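Side-chain contacts in probable glucarate dehydratase (Mycobacterium smegmatis str. MC2 155, PDB 3VDG), which probably catalyses the dehydration of glucarate, as a metal-dependent lyase of the enolase superfamily: residues A[167-172]-A[353-358]; A[105-110]-A[134-139]; A[179-184]-A[428-433]. All coordinates share one frame; numbering follows the deposited sequence.

Contact 1: A[167-172]-A[353-358]; sequences VPFSAY and AAMVHL
V356 meets V167 with one methyl and F169 with the other. It sits on helix 349-360, facing strand 166-174. From its CB the side chain forks at once. CG1 stands opposite the backbone N (chi1 167°), and CG2 stands opposite the carbonyl carbon. The fork therefore turns one methyl to each of two residues on the strand side. CG1 of V356 lies 4.0 Å from CG2 of V167, and these two side chains run at a slant to one another. CG2 of V356 goes to the phenyl ring of F169. It touches CZ of F169 at 3.9 Å and CE2 of F169 at 4.1 Å. The methyl lies at the ring edge, near the ring plane, and not over a face.

M355, one residue earlier, brings its terminal methyl to a neighbouring part of the same rim. CE of M355 is 4.2 Å from CE1 of F169. Its chi3 of 74° bends the end of the chain there. The far rim of the ring is thus met by methyls from two successive helix residues. V167 also reaches the helix backbone, with its CG2 3.5 Å from O of V356. No hydrogen bond crosses the contact, and all four side chains are buried. V393 of strand 392-394 packs on both F169 and V356, and L352 adds to the cover of F169.

The backbone partners of the 167-172 segment include C369, which follows the helix in the chain. Helix 349-360 covers the first barrel strand from outside, consistent with the modified TIM barrel, (β/α)7β, of the enolase superfamily.

Contact 2: A[105-110]-A[134-139]; sequences ALISDA and RVFSPF
V135, F136 and F139 of helix 131-151 receive a single side chain, I107 of helix 100-111. The two helices are consecutive in the chain and run roughly antiparallel. Their short axes approach to 9.8 Å at an angle of 142°. They are consistent with the helical part of the N-terminal capping domain of the enolase superfamily, which packs beside a three-stranded antiparallel sheet.

V135 comes first. Its CG1 lies 3.9 Å from CG2 of I107, a methyl-to-methyl touch between side chains that slant across each other. V135 also rests on R84 and A88 of helix 79-92. F136 is next and gives the closest approach. CD1 of I107 comes to 3.8 Å from CA of F136, so the isoleucine tip rests against the helix backbone. The same methyl lies at the edge of the F136 ring, near its plane. The phenyl ring continues to I103 and R104 on helix 100-111.

The helix is kinked at P138, whose N makes no hydrogen bond to the preceding turn. F139, past the kink, returns to the interface and is shared with A88 and with I61 of strand 55-65. The contact is wholly apolar and buried.

I107 reaches all three partners by splitting its branches. CG2 serves V135 alone. CG1 carries the chain on in extended form (chi2 175°), which puts CD1 of I107 4.0 Å from CD1 of F136 and 4.2 Å from CD2 of F139.

Contact 3: A[179-184]-A[428-433]; sequences AHPGAE and TGYMRS
H180 and Y430 meet rim to rim, with neither ring over the face of the other. Their planes are turned by 50° and their centroids are 5.7 Å apart. The link is a hydrogen bond of 2.8 Å between ND1 of H180 and OH of Y430. The bond is bent, with an angle of 146°. The hydroxyl lies near the plane of the imidazole, at its edge. CE2 of Y430 is also in that plane, 3.7 Å from ND1 of H180. The tyrosine side chain leaves its helix with CG opposite the backbone N (chi1 177°), and this carries the hydroxyl out to the loop.

P181 approaches the same hydroxyl from the opposite direction to the tyrosine. Its CD is 3.6 Å from OH of Y430. H180 and P181 open a type II turn that ends at A183, with G182 at positive phi. The imidazole is held at a second point, since its NE2 is hydrogen-bonded to O of D42. Two polar bonds thus fix the rotation of the ring.

The contact lies at the surface. It joins the loop between strand 166-174 and helix 194-208 to helix 427-434 near the C-terminus. This is consistent with the border between barrel and N-terminal capping domain in the enolase superfamily. V51 of strand 50-51 and the following Q53 and P54 pack on the tyrosine, so the N-terminal region borders both segments.

The three contacts are spread through the chain without touching. The centres of contact 1 and contact 2 lie about 24 Å apart. Contact 3 is more distant, its centre about 30 Å from that of contact 1. Contact 2 comes first and closes before the others open. Strand 166-174, which carries half of contact 1, is the next regular element after its helix 131-151. The loop after that strand carries half of contact 3. The second halves come in the same order, 353-358 and then 428-433, so the segments of contacts 1 and 3 alternate. Contact 1 packs a late barrel helix on the first barrel strand. Contacts 1 and 3 join early and late parts of the chain; contact 2 is local to the region before the barrel.

Contact 1: A[167-172]-A[353-358]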
# COMPACT_ATOMS: atom_id res chain seq x y z
N VAL A 167 20.65 4.87 -3.52
CA VAL A 167 20.20 3.47 -3.46
C VAL A 167 21.37 2.52 -3.80
O VAL A 167 21.95 2.61 -4.87
CB VAL A 167 19.07 3.24 -4.48
CG1 VAL A 167 18.71 1.76 -4.51
CG2 VAL A 167 17.85 4.08 -4.09
N PRO A 168 21.70 1.61 -2.87
CA PRO A 168 22.80 0.67 -3.10
C PRO A 168 22.37 -0.50 -3.98
O PRO A 168 21.24 -1.00 -3.86
CB PRO A 168 23.15 0.19 -1.68
CG PRO A 168 21.90 0.39 -0.89
CD PRO A 168 21.23 1.61 -1.47
N PHE A 169 23.26 -0.91 -4.88
CA PHE A 169 23.01 -2.03 -5.78
C PHE A 169 24.08 -3.10 -5.58
O PHE A 169 25.15 -2.84 -5.00
CB PHE A 169 23.02 -1.57 -7.23
CG PHE A 169 21.81 -0.78 -7.62
CD1 PHE A 169 20.75 -1.38 -8.30
CD2 PHE A 169 21.73 0.57 -7.32
CE1 PHE A 169 19.62 -0.65 -8.66
CE2 PHE A 169 20.61 1.31 -7.68
CZ PHE A 169 19.55 0.70 -8.34
N SER A 170 23.78 -4.31 -6.05
CA SER A 170 24.74 -5.41 -5.95
C SER A 170 25.47 -5.63 -7.28
O SER A 170 25.02 -5.17 -8.33
CB SER A 170 24.03 -6.70 -5.54
OG SER A 170 23.04 -7.03 -6.50
N ALA A 171 26.61 -6.32 -7.20
CA ALA A 171 27.34 -6.79 -8.37
C ALA A 171 26.67 -8.11 -8.80
O ALA A 171 26.64 -9.06 -8.02
CB ALA A 171 28.79 -7.07 -7.97
N TYR A 172 26.12 -8.15 -10.01
CA TYR A 172 25.37 -9.32 -10.47
C TYR A 172 26.30 -10.17 -11.36
O TYR A 172 26.46 -9.88 -12.53
CB TYR A 172 24.14 -8.85 -11.27
CG TYR A 172 23.00 -9.86 -11.34
CD1 TYR A 172 23.25 -11.23 -11.24
CD2 TYR A 172 21.69 -9.43 -11.54
CE1 TYR A 172 22.21 -12.15 -11.31
CE2 TYR A 172 20.65 -10.35 -11.61
CZ TYR A 172 20.91 -11.70 -11.50
OH TYR A 172 19.89 -12.62 -11.57
N ALA A 353 15.89 4.52 -13.45
CA ALA A 353 15.39 5.68 -12.71
C ALA A 353 14.19 5.28 -11.85
O ALA A 353 14.07 5.67 -10.69
CB ALA A 353 15.01 6.81 -13.67
N ALA A 354 13.28 4.50 -12.43
CA ALA A 354 12.08 4.11 -11.70
C ALA A 354 12.44 3.25 -10.47
O ALA A 354 11.87 3.44 -9.40
CB ALA A 354 11.12 3.39 -12.63
N MET A 355 13.37 2.32 -10.65
CA MET A 355 13.86 1.46 -9.57
C MET A 355 14.46 2.33 -8.46
O MET A 355 14.25 2.08 -7.29
CB MET A 355 14.93 0.46 -10.10
CG MET A 355 14.43 -0.59 -11.11
SD MET A 355 15.76 -1.34 -12.11
CE MET A 355 16.51 -2.41 -10.88
N VAL A 356 15.22 3.35 -8.84
CA VAL A 356 15.89 4.18 -7.85
C VAL A 356 14.85 5.00 -7.05
O VAL A 356 14.92 5.05 -5.84
CB VAL A 356 16.96 5.09 -8.49
CG1 VAL A 356 17.41 6.16 -7.50
CG2 VAL A 356 18.13 4.24 -9.00
N HIS A 357 13.88 5.62 -7.72
CA HIS A 357 12.86 6.38 -6.98
C HIS A 357 12.07 5.50 -6.04
O HIS A 357 11.78 5.88 -4.90
CB HIS A 357 11.92 7.12 -7.92
CG HIS A 357 12.50 8.40 -8.49
ND1 HIS A 357 12.58 9.54 -7.77
CD2 HIS A 357 13.01 8.68 -9.75
CE1 HIS A 357 13.13 10.51 -8.54
NE2 HIS A 357 13.39 9.98 -9.75
N LEU A 358 11.70 4.31 -6.51
CA LEU A 358 10.98 3.34 -5.69
C LEU A 358 11.79 2.94 -4.45
O LEU A 358 11.32 3.06 -3.32
CB LEU A 358 10.63 2.10 -6.53
CG LEU A 358 10.03 0.91 -5.77
CD1 LEU A 358 8.72 1.32 -5.07
CD2 LEU A 358 9.80 -0.27 -6.72

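Contact 2: A[105-110]-A[134-139]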
# COMPACT_ATOMS: atom_id res chain seq x y z
N ALA A 105 -7.84 -0.53 -14.24
CA ALA A 105 -9.09 -1.25 -14.47
C ALA A 105 -9.45 -1.25 -15.97
O ALA A 105 -9.93 -2.26 -16.50
CB ALA A 105 -10.23 -0.66 -13.64
N LEU A 106 -9.23 -0.13 -16.66
CA LEU A 106 -9.46 -0.07 -18.11
C LEU A 106 -8.57 -1.05 -18.86
O LEU A 106 -8.98 -1.65 -19.86
CB LEU A 106 -9.22 1.35 -18.64
CG LEU A 106 -10.22 2.42 -18.18
CD1 LEU A 106 -9.77 3.82 -18.59
CD2 LEU A 106 -11.58 2.12 -18.78
N ILE A 107 -7.34 -1.19 -18.39
CA ILE A 107 -6.39 -2.10 -19.02
C ILE A 107 -6.83 -3.55 -18.80
O ILE A 107 -6.77 -4.36 -19.71
CB ILE A 107 -4.95 -1.86 -18.54
CG1 ILE A 107 -4.43 -0.55 -19.14
CG2 ILE A 107 -4.02 -3.01 -18.97
CD1 ILE A 107 -3.05 -0.15 -18.63
N SER A 108 -7.30 -3.85 -17.59
CA SER A 108 -7.78 -5.18 -17.29
C SER A 108 -8.94 -5.51 -18.23
O SER A 108 -8.94 -6.56 -18.87
CB SER A 108 -8.23 -5.27 -15.83
OG SER A 108 -8.62 -6.59 -15.52
N ASP A 109 -9.90 -4.59 -18.34
CA ASP A 109 -11.03 -4.78 -19.26
C ASP A 109 -10.58 -5.01 -20.69
O ASP A 109 -11.06 -5.90 -21.37
CB ASP A 109 -11.98 -3.58 -19.24
CG ASP A 109 -12.75 -3.48 -17.94
OD1 ASP A 109 -12.78 -4.47 -17.19
OD2 ASP A 109 -13.34 -2.40 -17.67
N ALA A 110 -9.64 -4.19 -21.15
CA ALA A 110 -9.16 -4.29 -22.52
C ALA A 110 -8.48 -5.62 -22.80
O ALA A 110 -8.55 -6.13 -23.91
CB ALA A 110 -8.20 -3.15 -22.82
N ARG A 134 1.88 -6.60 -15.63
CA ARG A 134 2.99 -6.41 -16.55
C ARG A 134 2.66 -5.36 -17.62
O ARG A 134 3.53 -4.60 -18.04
CB ARG A 134 3.39 -7.73 -17.22
CG ARG A 134 4.31 -8.59 -16.37
CD ARG A 134 4.63 -9.91 -17.07
NE ARG A 134 3.47 -10.79 -17.04
CZ ARG A 134 3.44 -12.01 -17.56
NH1 ARG A 134 4.52 -12.51 -18.17
NH2 ARG A 134 2.34 -12.73 -17.46
N VAL A 135 1.40 -5.34 -18.07
CA VAL A 135 1.00 -4.38 -19.11
C VAL A 135 0.78 -2.98 -18.54
O VAL A 135 1.20 -2.01 -19.13
CB VAL A 135 -0.25 -4.88 -19.87
CG1 VAL A 135 -0.70 -3.84 -20.89
CG2 VAL A 135 0.06 -6.22 -20.54
N PHE A 136 0.18 -2.91 -17.35
CA PHE A 136 -0.11 -1.65 -16.67
C PHE A 136 1.18 -0.96 -16.23
O PHE A 136 1.32 0.25 -16.34
CB PHE A 136 -1.02 -1.95 -15.46
CG PHE A 136 -1.22 -0.80 -14.50
CD1 PHE A 136 -1.73 0.42 -14.92
CD2 PHE A 136 -0.97 -0.98 -13.13
CE1 PHE A 136 -1.94 1.46 -14.01
CE2 PHE A 136 -1.18 0.05 -12.23
CZ PHE A 136 -1.67 1.27 -12.67
N SER A 137 2.13 -1.76 -15.74
CA SER A 137 3.34 -1.19 -15.17
C SER A 137 3.97 0.01 -15.92
O SER A 137 4.12 1.09 -15.34
CB SER A 137 4.39 -2.30 -14.97
OG SER A 137 5.56 -1.75 -14.43
N PRO A 138 4.38 -0.17 -17.20
CA PRO A 138 5.06 0.95 -17.87
C PRO A 138 4.18 2.20 -18.03
O PRO A 138 4.69 3.33 -18.03
CB PRO A 138 5.40 0.39 -19.26
CG PRO A 138 4.41 -0.72 -19.47
CD PRO A 138 4.24 -1.34 -18.09
N PHE A 139 2.88 2.00 -18.17
CA PHE A 139 1.98 3.15 -18.26
C PHE A 139 1.86 3.86 -16.92
O PHE A 139 1.80 5.09 -16.86
CB PHE A 139 0.61 2.75 -18.79
CG PHE A 139 0.65 2.25 -20.19
CD1 PHE A 139 0.79 3.14 -21.26
CD2 PHE A 139 0.60 0.89 -20.45
CE1 PHE A 139 0.88 2.67 -22.56
CE2 PHE A 139 0.67 0.42 -21.76
CZ PHE A 139 0.81 1.32 -22.81

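Contact 3: A[179-184]-A[428-433]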
# COMPACT_ATOMS: atom_id res chain seq x y z
N ALA A 179 32.58 -15.28 -25.63
CA ALA A 179 32.03 -14.59 -26.79
C ALA A 179 30.80 -15.32 -27.22
O ALA A 179 30.67 -16.50 -26.95
CB ALA A 179 33.04 -14.60 -27.93
N HIS A 180 29.89 -14.65 -27.92
CA HIS A 180 28.85 -15.40 -28.63
C HIS A 180 29.52 -16.10 -29.79
O HIS A 180 30.50 -15.58 -30.32
CB HIS A 180 27.77 -14.47 -29.16
CG HIS A 180 26.89 -13.90 -28.06
ND1 HIS A 180 25.82 -14.55 -27.58
CD2 HIS A 180 26.97 -12.70 -27.36
CE1 HIS A 180 25.25 -13.82 -26.60
NE2 HIS A 180 25.95 -12.68 -26.48
N PRO A 181 29.00 -17.27 -30.21
CA PRO A 181 29.61 -18.04 -31.30
C PRO A 181 29.85 -17.20 -32.55
O PRO A 181 28.92 -16.59 -33.08
CB PRO A 181 28.57 -19.12 -31.59
CG PRO A 181 27.95 -19.36 -30.25
CD PRO A 181 27.85 -17.98 -29.62
N GLY A 182 31.10 -17.14 -33.00
CA GLY A 182 31.44 -16.45 -34.25
C GLY A 182 31.45 -14.95 -34.12
O GLY A 182 31.34 -14.23 -35.11
N ALA A 183 31.58 -14.46 -32.89
CA ALA A 183 31.61 -13.04 -32.63
C ALA A 183 32.87 -12.69 -31.85
O ALA A 183 33.50 -13.57 -31.26
CB ALA A 183 30.36 -12.61 -31.86
N GLU A 184 33.24 -11.41 -31.85
CA GLU A 184 34.40 -10.97 -31.08
C GLU A 184 34.15 -11.16 -29.59
O GLU A 184 33.05 -10.86 -29.10
CB GLU A 184 34.70 -9.49 -31.36
CG GLU A 184 34.93 -9.14 -32.82
CD GLU A 184 36.08 -9.92 -33.44
OE1 GLU A 184 36.76 -10.68 -32.71
OE2 GLU A 184 36.31 -9.77 -34.66
N THR A 428 16.59 -20.40 -23.87
CA THR A 428 16.62 -21.82 -24.17
C THR A 428 16.69 -22.07 -25.67
O THR A 428 17.53 -22.84 -26.15
CB THR A 428 15.40 -22.53 -23.57
OG1 THR A 428 15.35 -22.26 -22.16
CG2 THR A 428 15.49 -24.05 -23.81
N GLY A 429 15.80 -21.43 -26.43
CA GLY A 429 15.83 -21.55 -27.88
C GLY A 429 17.17 -21.13 -28.46
O GLY A 429 17.66 -21.74 -29.41
N TYR A 430 17.77 -20.07 -27.92
CA TYR A 430 19.07 -19.63 -28.39
C TYR A 430 20.16 -20.65 -28.06
O TYR A 430 21.01 -20.95 -28.90
CB TYR A 430 19.44 -18.25 -27.84
CG TYR A 430 20.82 -17.77 -28.24
CD1 TYR A 430 21.19 -17.68 -29.58
CD2 TYR A 430 21.74 -17.38 -27.27
CE1 TYR A 430 22.45 -17.24 -29.95
CE2 TYR A 430 23.00 -16.95 -27.62
CZ TYR A 430 23.35 -16.87 -28.96
OH TYR A 430 24.61 -16.43 -29.29
N MET A 431 20.16 -21.17 -26.84
CA MET A 431 21.09 -22.26 -26.53
C MET A 431 20.88 -23.43 -27.52
O MET A 431 21.85 -23.96 -28.05
CB MET A 431 20.97 -22.72 -25.06
CG MET A 431 21.92 -23.86 -24.71
SD MET A 431 23.65 -23.37 -24.76
CE MET A 431 23.86 -22.85 -23.04
N ARG A 432 19.63 -23.81 -27.79
CA ARG A 432 19.38 -24.92 -28.73
C ARG A 432 19.84 -24.65 -30.15
O ARG A 432 20.20 -25.58 -30.85
CB ARG A 432 17.91 -25.34 -28.78
CG ARG A 432 17.39 -26.02 -27.53
CD ARG A 432 15.97 -26.53 -27.77
NE ARG A 432 15.55 -27.39 -26.67
CZ ARG A 432 14.54 -27.13 -25.85
NH1 ARG A 432 14.25 -27.99 -24.87
NH2 ARG A 432 13.81 -26.03 -26.00
N SER A 433 19.80 -23.39 -30.59
CA SER A 433 20.29 -23.06 -31.92
C SER A 433 21.78 -23.35 -31.99
O SER A 433 22.33 -23.56 -33.07
CB SER A 433 20.00 -21.59 -32.29
OG SER A 433 20.92 -20.72 -31.63